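Local coordinates for protein nicotinate phosphoribosyltransferase (Porphyromonas gingivalis, PDB 2IM5) that probably catalyses the ATP-dependent transfer of phosphoribose from 5-phosphoribosyl 1-diphosphate to nicotinate, forming nicotinate mononucleotide for NAD biosynthesis, at residues A[142-147]-A[177-182]; A[151-156]-A[184-189]; A[190-195]-A[206-211]. All coordinates share one frame; numbering follows the deposited sequence.

Contact 1: residues A[142-147]-A[177-182]; sequences KQVEEV and DRVTDI
Arg178 and Glu145 meet in a side-on salt bridge, the guanidinium offering NE and NH2 to the two oxygens of one carboxylate. Arg178 NE reaches Glu145 OE2 at 2.7 Å. Arg178 NH2 gives a straighter bond to Glu145 OE1, 2.9 Å long with 170° at the hydrogen. Both oxygens are met on their syn sides, and carboxylate and guanidinium are nearly coplanar, so the paired bonds fix the rotation of both groups. Glu145 suits the task because its chain, bent at chi2 (-71°), brings the carboxylate round to the neighbouring helix. A third charge joins the network: Asp181, one turn after Arg178, lies at the guanidinium edge, its OD2 a long 3.8 Å from Arg178 NH1. The two carboxylates probably balance the charge of the arginine.

The helices holding these residues, 141-157 and 173-186, run in roughly the same direction, their short segments crossing at -29° with axes 9.9 Å apart. The alpha-beta-alpha connection between them passes through strand 162-164 of the parallel sheet.

Apolar contacts occupy the buried part of the interface. Val144 CG1 touches Val179 CG2 at 3.9 Å, the two short branched side chains crossing at about a right angle. Ile182 is longer and bridges the two chemistries: its CD1 packs 3.8 Å from Glu145 CA and also lies near the carboxylate, while its CG1 lies over one guanidinium face of Arg178, offset toward the rim. Thr148, on the next turn of helix 141-157, also touches Val179 and Ile182.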
loop_
_atom_site.group_PDB
_atom_site.type_symbol
_atom_site.label_atom_id
_atom_site.label_comp_id
_atom_site.label_asym_id
_atom_site.label_seq_id
_atom_site.Cartn_x
_atom_site.Cartn_y
_atom_site.Cartn_z
ATOM N N LYS A 142 16.761 22.336 4.902
ATOM C CA LYS A 142 16.104 23.603 5.173
ATOM C C LYS A 142 14.731 23.577 4.525
ATOM O O LYS A 142 13.740 23.993 5.123
ATOM C CB LYS A 142 16.922 24.768 4.615
ATOM C CG LYS A 142 16.293 26.130 4.875
ATOM C CD LYS A 142 17.246 27.266 4.526
ATOM C CE LYS A 142 16.661 28.610 4.932
ATOM N NZ LYS A 142 17.648 29.719 4.762
ATOM N N GLN A 143 14.674 23.085 3.294
ATOM C CA GLN A 143 13.404 23.003 2.593
ATOM C C GLN A 143 12.491 21.952 3.220
ATOM O O GLN A 143 11.283 22.164 3.346
ATOM C CB GLN A 143 13.603 22.662 1.121
ATOM C CG GLN A 143 12.276 22.609 0.386
ATOM C CD GLN A 143 12.407 22.194 -1.054
ATOM O OE1 GLN A 143 13.183 22.779 -1.810
ATOM N NE2 GLN A 143 11.640 21.180 -1.453
ATOM N N VAL A 144 13.062 20.812 3.589
ATOM C CA VAL A 144 12.280 19.756 4.218
ATOM C C VAL A 144 11.592 20.339 5.454
ATOM O O VAL A 144 10.380 20.221 5.611
ATOM C CB VAL A 144 13.173 18.567 4.645
ATOM C CG1 VAL A 144 12.356 17.552 5.420
ATOM C CG2 VAL A 144 13.792 17.909 3.417
ATOM N N GLU A 145 12.373 20.977 6.322
ATOM C CA GLU A 145 11.839 21.586 7.538
ATOM C C GLU A 145 10.701 22.551 7.216
ATOM O O GLU A 145 9.600 22.440 7.761
ATOM C CB GLU A 145 12.940 22.357 8.274
ATOM C CG GLU A 145 14.049 21.508 8.883
ATOM C CD GLU A 145 13.585 20.717 10.091
ATOM O OE1 GLU A 145 12.819 21.274 10.909
ATOM O OE2 GLU A 145 13.995 19.543 10.234
ATOM N N GLU A 146 10.979 23.488 6.311
ATOM C CA GLU A 146 10.021 24.518 5.911
ATOM C C GLU A 146 8.743 24.088 5.197
ATOM O O GLU A 146 7.644 24.458 5.618
ATOM C CB GLU A 146 10.732 25.583 5.072
ATOM C CG GLU A 146 11.591 26.529 5.904
ATOM C CD GLU A 146 12.408 27.495 5.054
ATOM O OE1 GLU A 146 11.849 28.087 4.098
ATOM O OE2 GLU A 146 13.613 27.664 5.353
ATOM N N VAL A 147 8.864 23.331 4.114
ATOM C CA VAL A 147 7.666 22.911 3.387
ATOM C C VAL A 147 6.794 21.937 4.180
ATOM O O VAL A 147 5.573 21.958 4.060
ATOM C CB VAL A 147 8.013 22.260 2.021
ATOM C CG1 VAL A 147 8.812 23.234 1.173
ATOM C CG2 VAL A 147 8.791 20.968 2.235
ATOM N N ASP A 177 11.337 9.933 8.626
ATOM C CA ASP A 177 11.338 10.059 10.079
ATOM C C ASP A 177 11.154 11.514 10.506
ATOM O O ASP A 177 10.286 11.829 11.315
ATOM C CB ASP A 177 12.655 9.524 10.647
ATOM C CG ASP A 177 12.629 9.380 12.159
ATOM O OD1 ASP A 177 11.863 10.104 12.826
ATOM O OD2 ASP A 177 13.388 8.548 12.691
ATOM N N ARG A 178 11.984 12.398 9.963
ATOM C CA ARG A 178 11.909 13.817 10.305
ATOM C C ARG A 178 10.602 14.453 9.836
ATOM O O ARG A 178 10.007 15.249 10.557
ATOM C CB ARG A 178 13.106 14.570 9.712
ATOM C CG ARG A 178 13.135 16.060 10.042
ATOM C CD ARG A 178 12.948 16.304 11.538
ATOM N NE ARG A 178 12.836 17.728 11.848
ATOM C CZ ARG A 178 12.427 18.210 13.020
ATOM N NH1 ARG A 178 12.086 17.382 14.002
ATOM N NH2 ARG A 178 12.361 19.521 13.210
ATOM N N VAL A 179 10.161 14.104 8.635
ATOM C CA VAL A 179 8.917 14.644 8.092
ATOM C C VAL A 179 7.738 14.265 8.987
ATOM O O VAL A 179 6.849 15.085 9.235
ATOM C CB VAL A 179 8.656 14.124 6.653
ATOM C CG1 VAL A 179 7.211 14.411 6.237
ATOM C CG2 VAL A 179 9.615 14.805 5.673
ATOM N N THR A 180 7.739 13.023 9.466
ATOM C CA THR A 180 6.682 12.542 10.347
ATOM C C THR A 180 6.711 13.335 11.649
ATOM O O THR A 180 5.672 13.715 12.180
ATOM C CB THR A 180 6.872 11.047 10.676
ATOM O OG1 THR A 180 6.807 10.292 9.462
ATOM C CG2 THR A 180 5.793 10.562 11.638
ATOM N N ASP A 181 7.916 13.579 12.154
ATOM C CA ASP A 181 8.092 14.330 13.393
ATOM C C ASP A 181 7.539 15.748 13.253
ATOM O O ASP A 181 6.837 16.243 14.135
ATOM C CB ASP A 181 9.572 14.405 13.758
ATOM C CG ASP A 181 9.791 14.775 15.207
ATOM O OD1 ASP A 181 8.977 15.551 15.754
ATOM O OD2 ASP A 181 10.782 14.295 15.798
ATOM N N ILE A 182 7.855 16.392 12.137
ATOM C CA ILE A 182 7.392 17.749 11.885
ATOM C C ILE A 182 5.876 17.813 11.730
ATOM O O ILE A 182 5.216 18.689 12.297
ATOM C CB ILE A 182 8.048 18.323 10.614
ATOM C CG1 ILE A 182 9.565 18.400 10.810
ATOM C CG2 ILE A 182 7.472 19.694 10.300
ATOM C CD1 ILE A 182 10.332 18.759 9.554
#

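Contact 2: residues A[151-156]-A[184-189]; sequences KGELMR and KQYAGE
Arg156 lies along the backbone of Tyr186 and Ala187, near the C-terminal end of helix 173-186, meeting main-chain oxygens along its length. Arg156 CB sits 3.3 Å from Ala187 O, and Arg156 CG follows at 3.5 Å from the same oxygen. CD has moved on to Tyr186 O, and the bend at chi3 (65°) turns the guanidinium so that Arg156 NH1 comes within 2.9 Å of Tyr186 O, an oblique approach. Glu153 CA, one turn back on the same helix, lies over the centre of one face of the guanidinium. A long, flexible arginine suits this place, its methylenes packing on peptide groups and its charge lying near a carbonyl.

Gly152, having no side chain, allows the close approach of the backbones: its CA is 4.1 Å from Ala187 CA, which also makes a CH...O contact with Gly152 O. With its positive phi, Gly188 turns the chain out of helical geometry beside Arg156. Glu153 runs alongside Tyr186, carboxylate and ring planes 81° apart, but its OE2 is engaged in a salt bridge with Arg149.

Helices 141-157 and 173-186 thus draw together just before strand 191-194, with Phe162 of strand 162-164 touching Met155 and Ala187, and Pro310 of helix 310-320 touching Met155.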
loop_
_atom_site.group_PDB
_atom_site.type_symbol
_atom_site.label_atom_id
_atom_site.label_comp_id
_atom_site.label_asym_id
_atom_site.label_seq_id
_atom_site.Cartn_x
_atom_site.Cartn_y
_atom_site.Cartn_z
ATOM N N LYS A 151 2.915 22.504 5.039
ATOM C CA LYS A 151 1.908 21.507 4.701
ATOM C C LYS A 151 1.092 21.120 5.934
ATOM O O LYS A 151 -0.130 21.056 5.876
ATOM C CB LYS A 151 2.578 20.269 4.106
ATOM C CG LYS A 151 3.232 20.513 2.757
ATOM C CD LYS A 151 4.051 19.301 2.320
ATOM C CE LYS A 151 4.761 19.569 1.009
ATOM N NZ LYS A 151 5.649 18.440 0.630
ATOM N N GLY A 152 1.774 20.871 7.045
ATOM C CA GLY A 152 1.086 20.510 8.268
ATOM C C GLY A 152 0.108 21.584 8.712
ATOM O O GLY A 152 -1.049 21.291 9.028
ATOM N N GLU A 153 0.566 22.836 8.731
ATOM C CA GLU A 153 -0.285 23.945 9.154
ATOM C C GLU A 153 -1.487 24.086 8.228
ATOM O O GLU A 153 -2.603 24.354 8.678
ATOM C CB GLU A 153 0.525 25.247 9.199
ATOM C CG GLU A 153 1.715 25.182 10.167
ATOM C CD GLU A 153 2.569 26.456 10.186
ATOM O OE1 GLU A 153 2.960 26.940 9.100
ATOM O OE2 GLU A 153 2.864 26.967 11.295
ATOM N N LEU A 154 -1.265 23.884 6.933
ATOM C CA LEU A 154 -2.345 23.981 5.962
ATOM C C LEU A 154 -3.423 22.924 6.216
ATOM O O LEU A 154 -4.615 23.241 6.253
ATOM C CB LEU A 154 -1.792 23.815 4.544
ATOM C CG LEU A 154 -2.807 23.950 3.402
ATOM C CD1 LEU A 154 -3.290 25.395 3.299
ATOM C CD2 LEU A 154 -2.161 23.524 2.095
ATOM N N MET A 155 -3.006 21.669 6.383
ATOM C CA MET A 155 -3.955 20.587 6.630
ATOM C C MET A 155 -4.712 20.853 7.933
ATOM O O MET A 155 -5.920 20.618 8.018
ATOM C CB MET A 155 -3.227 19.237 6.720
ATOM C CG MET A 155 -2.527 18.780 5.427
ATOM S SD MET A 155 -3.642 18.438 4.017
ATOM C CE MET A 155 -4.123 16.817 4.377
ATOM N N ARG A 156 -3.993 21.344 8.942
ATOM C CA ARG A 156 -4.588 21.648 10.243
ATOM C C ARG A 156 -5.668 22.714 10.085
ATOM O O ARG A 156 -6.791 22.554 10.555
ATOM C CB ARG A 156 -3.510 22.154 11.210
ATOM C CG ARG A 156 -3.999 22.424 12.626
ATOM C CD ARG A 156 -2.882 23.040 13.452
ATOM N NE ARG A 156 -2.515 24.361 12.940
ATOM C CZ ARG A 156 -1.314 24.917 13.069
ATOM N NH1 ARG A 156 -0.332 24.277 13.696
ATOM N NH2 ARG A 156 -1.093 26.119 12.563
ATOM N N LYS A 184 3.649 15.786 12.894
ATOM C CA LYS A 184 3.031 15.523 14.185
ATOM C C LYS A 184 2.996 16.811 14.997
ATOM O O LYS A 184 2.043 17.082 15.720
ATOM C CB LYS A 184 3.831 14.469 14.953
ATOM C CG LYS A 184 3.235 14.143 16.309
ATOM C CD LYS A 184 4.185 13.353 17.183
ATOM C CE LYS A 184 3.564 13.095 18.553
ATOM N NZ LYS A 184 4.458 12.313 19.440
ATOM N N GLN A 185 4.051 17.600 14.856
ATOM C CA GLN A 185 4.202 18.855 15.578
ATOM C C GLN A 185 3.322 20.001 15.057
ATOM O O GLN A 185 2.848 20.828 15.835
ATOM C CB GLN A 185 5.675 19.275 15.532
ATOM C CG GLN A 185 6.062 20.377 16.495
ATOM C CD GLN A 185 7.505 20.835 16.308
ATOM O OE1 GLN A 185 8.407 20.016 16.091
ATOM N NE2 GLN A 185 7.730 22.147 16.406
ATOM N N TYR A 186 3.075 20.037 13.753
ATOM C CA TYR A 186 2.292 21.126 13.176
ATOM C C TYR A 186 0.919 20.824 12.598
ATOM O O TYR A 186 0.128 21.747 12.395
ATOM C CB TYR A 186 3.123 21.827 12.099
ATOM C CG TYR A 186 4.343 22.536 12.640
ATOM C CD1 TYR A 186 4.236 23.796 13.236
ATOM C CD2 TYR A 186 5.602 21.948 12.567
ATOM C CE1 TYR A 186 5.360 24.453 13.740
ATOM C CE2 TYR A 186 6.726 22.596 13.070
ATOM C CZ TYR A 186 6.599 23.846 13.652
ATOM O OH TYR A 186 7.709 24.489 14.147
ATOM N N ALA A 187 0.623 19.555 12.326
ATOM C CA ALA A 187 -0.677 19.217 11.741
ATOM C C ALA A 187 -1.836 19.157 12.733
ATOM O O ALA A 187 -2.997 19.129 12.325
ATOM C CB ALA A 187 -0.576 17.901 10.986
ATOM N N GLY A 188 -1.527 19.147 14.026
ATOM C CA GLY A 188 -2.579 19.076 15.020
ATOM C C GLY A 188 -3.376 17.792 14.874
ATOM O O GLY A 188 -2.813 16.727 14.622
ATOM N N GLU A 189 -4.692 17.896 15.014
ATOM C CA GLU A 189 -5.563 16.734 14.906
ATOM C C GLU A 189 -5.781 16.269 13.462
ATOM O O GLU A 189 -6.323 15.192 13.233
ATOM C CB GLU A 189 -6.914 17.037 15.562
ATOM C CG GLU A 189 -6.828 17.269 17.073
ATOM C CD GLU A 189 -8.147 17.745 17.684
ATOM O OE1 GLU A 189 -9.152 16.993 17.635
ATOM O OE2 GLU A 189 -8.178 18.879 18.215
#

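Contact 3: residues A[190-195]-A[206-211]; sequences SLFGTS and RVSGTH
The Phe192 ring carries Arg206 NE over one face, 3.5 Å above its plane and offset toward the rim, while Ser208 CB and OG meet its edge. This is an off-centre cation-pi contact, with Arg206 CZ 4.5 Å from the ring centroid and the two planes 50° apart. Phe192 CG stands anti to the backbone nitrogen (chi1 179°), carrying the ring out so that a face meets Arg206 and an edge meets Ser208. The guanidinium also lies beside Phe192 O, and one of its faces looks onto a water that donates to Phe192 O and accepts from Arg206 N, bridging the two segments.

The backbones pair as well: Thr194 N donates to Arg206 O at 3.0 Å, and Ser208 N to Thr194 O at 2.8 Å from above the carbonyl plane. Gly193 CA makes a CH...O contact of 3.2 Å with Arg206 O, a closeness that suits a residue without a side chain. Small serines fit the buried end, where Ser208 OG bonds to Ser163 OG and Ser195 OG to Asp11.

Thr194 and Val207, a parallel bridge pair, both touch Ala200 of helix 197-203, which completes a beta-alpha-beta crossover from strand 191-194 to the short, weakly bonded strand 206-207, consistent with the family's TIM-barrel-related fold.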
loop_
_atom_site.group_PDB
_atom_site.type_symbol
_atom_site.label_atom_id
_atom_site.label_comp_id
_atom_site.label_asym_id
_atom_site.label_seq_id
_atom_site.Cartn_x
_atom_site.Cartn_y
_atom_site.Cartn_z
ATOM N N SER A 190 -5.356 17.063 12.485
ATOM C CA SER A 190 -5.548 16.676 11.092
ATOM C C SER A 190 -4.736 15.429 10.721
ATOM O O SER A 190 -5.105 14.689 9.816
ATOM C CB SER A 190 -5.191 17.830 10.152
ATOM O OG SER A 190 -3.791 18.057 10.111
ATOM N N LEU A 191 -3.634 15.201 11.423
ATOM C CA LEU A 191 -2.808 14.025 11.166
ATOM C C LEU A 191 -3.444 12.802 11.824
ATOM O O LEU A 191 -3.395 12.648 13.038
ATOM C CB LEU A 191 -1.396 14.226 11.730
ATOM C CG LEU A 191 -0.455 13.018 11.633
ATOM C CD1 LEU A 191 -0.185 12.712 10.165
ATOM C CD2 LEU A 191 0.856 13.303 12.382
ATOM N N PHE A 192 -4.041 11.929 11.023
ATOM C CA PHE A 192 -4.672 10.736 11.569
ATOM C C PHE A 192 -3.620 9.744 12.063
ATOM O O PHE A 192 -3.709 9.222 13.178
ATOM C CB PHE A 192 -5.546 10.064 10.514
ATOM C CG PHE A 192 -6.218 8.816 11.005
ATOM C CD1 PHE A 192 -7.295 8.890 11.881
ATOM C CD2 PHE A 192 -5.737 7.562 10.637
ATOM C CE1 PHE A 192 -7.881 7.734 12.386
ATOM C CE2 PHE A 192 -6.316 6.398 11.137
ATOM C CZ PHE A 192 -7.390 6.486 12.015
ATOM N N GLY A 193 -2.624 9.483 11.223
ATOM C CA GLY A 193 -1.579 8.549 11.595
ATOM C C GLY A 193 -0.663 8.263 10.423
ATOM O O GLY A 193 -0.636 9.021 9.454
ATOM N N THR A 194 0.089 7.173 10.508
ATOM C CA THR A 194 1.006 6.800 9.440
ATOM C C THR A 194 0.926 5.311 9.129
ATOM O O THR A 194 0.577 4.493 9.987
ATOM C CB THR A 194 2.462 7.129 9.810
ATOM O OG1 THR A 194 3.333 6.711 8.748
ATOM C CG2 THR A 194 2.853 6.409 11.086
ATOM N N SER A 195 1.256 4.975 7.890
ATOM C CA SER A 195 1.231 3.601 7.443
ATOM C C SER A 195 2.481 2.875 7.928
ATOM O O SER A 195 2.470 1.652 8.099
ATOM C CB SER A 195 1.142 3.564 5.918
ATOM O OG SER A 195 1.064 2.234 5.454
ATOM N N ARG A 206 -0.985 6.808 15.528
ATOM C CA ARG A 206 -1.829 5.674 15.182
ATOM C C ARG A 206 -1.302 5.110 13.860
ATOM O O ARG A 206 -0.722 5.849 13.058
ATOM C CB ARG A 206 -3.277 6.118 14.952
ATOM C CG ARG A 206 -4.062 6.510 16.192
ATOM C CD ARG A 206 -5.520 6.785 15.823
ATOM N NE ARG A 206 -5.673 8.031 15.076
ATOM C CZ ARG A 206 -5.823 9.229 15.636
ATOM N NH1 ARG A 206 -5.852 9.352 16.955
ATOM N NH2 ARG A 206 -5.928 10.312 14.880
ATOM N N VAL A 207 -1.484 3.810 13.635
ATOM C CA VAL A 207 -1.066 3.233 12.367
ATOM C C VAL A 207 -2.279 3.429 11.473
ATOM O O VAL A 207 -3.407 3.447 11.959
ATOM C CB VAL A 207 -0.732 1.729 12.467
ATOM C CG1 VAL A 207 0.528 1.537 13.294
ATOM C CG2 VAL A 207 -1.899 0.967 13.076
ATOM N N SER A 208 -2.060 3.577 10.176
ATOM C CA SER A 208 -3.160 3.799 9.252
ATOM C C SER A 208 -2.939 3.068 7.936
ATOM O O SER A 208 -1.829 3.054 7.404
ATOM C CB SER A 208 -3.305 5.305 9.006
ATOM O OG SER A 208 -4.243 5.594 7.994
ATOM N N GLY A 209 -3.998 2.462 7.410
ATOM C CA GLY A 209 -3.881 1.744 6.152
ATOM C C GLY A 209 -5.127 0.946 5.815
ATOM O O GLY A 209 -6.044 0.834 6.629
ATOM N N THR A 210 -5.169 0.392 4.609
ATOM C CA THR A 210 -6.314 -0.404 4.174
ATOM C C THR A 210 -5.773 -1.683 3.558
ATOM O O THR A 210 -4.570 -1.805 3.367
ATOM C CB THR A 210 -7.123 0.327 3.084
ATOM O OG1 THR A 210 -6.333 0.425 1.890
ATOM C CG2 THR A 210 -7.506 1.724 3.547
ATOM N N HIS A 211 -6.649 -2.632 3.246
ATOM C CA HIS A 211 -6.185 -3.861 2.614
ATOM C C HIS A 211 -5.647 -3.386 1.258
ATOM O O HIS A 211 -6.067 -2.348 0.746
ATOM C CB HIS A 211 -7.339 -4.854 2.434
ATOM C CG HIS A 211 -8.268 -4.509 1.312
ATOM N ND1 HIS A 211 -7.896 -4.589 -0.015
ATOM C CD2 HIS A 211 -9.545 -4.061 1.315
ATOM C CE1 HIS A 211 -8.902 -4.202 -0.779
ATOM N NE2 HIS A 211 -9.914 -3.877 0.003
HETATM O O HOH W 1 -1.807 9.519 15.120
#

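In the fold
Contacts 1 and 2 join the same two helices, 141-157 and 173-186, with centres about 12 Å apart, whereas contact 3 joins neighbouring strands of the parallel sheet. Contact 1 is mostly buried yet has a salt-bridge network at its margin; contact 2, only partly buried, depends on main-chain oxygens, glycine and an arginine's methylenes. Contact 3 lies closest to the centre of the chain and relies on backbone hydrogen bonds, with an aromatic-arginine pair at its exposed side. The chain passes directly from 184-189 into 190-195, and contacts 2 and 3 touch: Ser190 packs on Met155 and Arg156, and Leu191 on Lys184, bringing helix layer and sheet together.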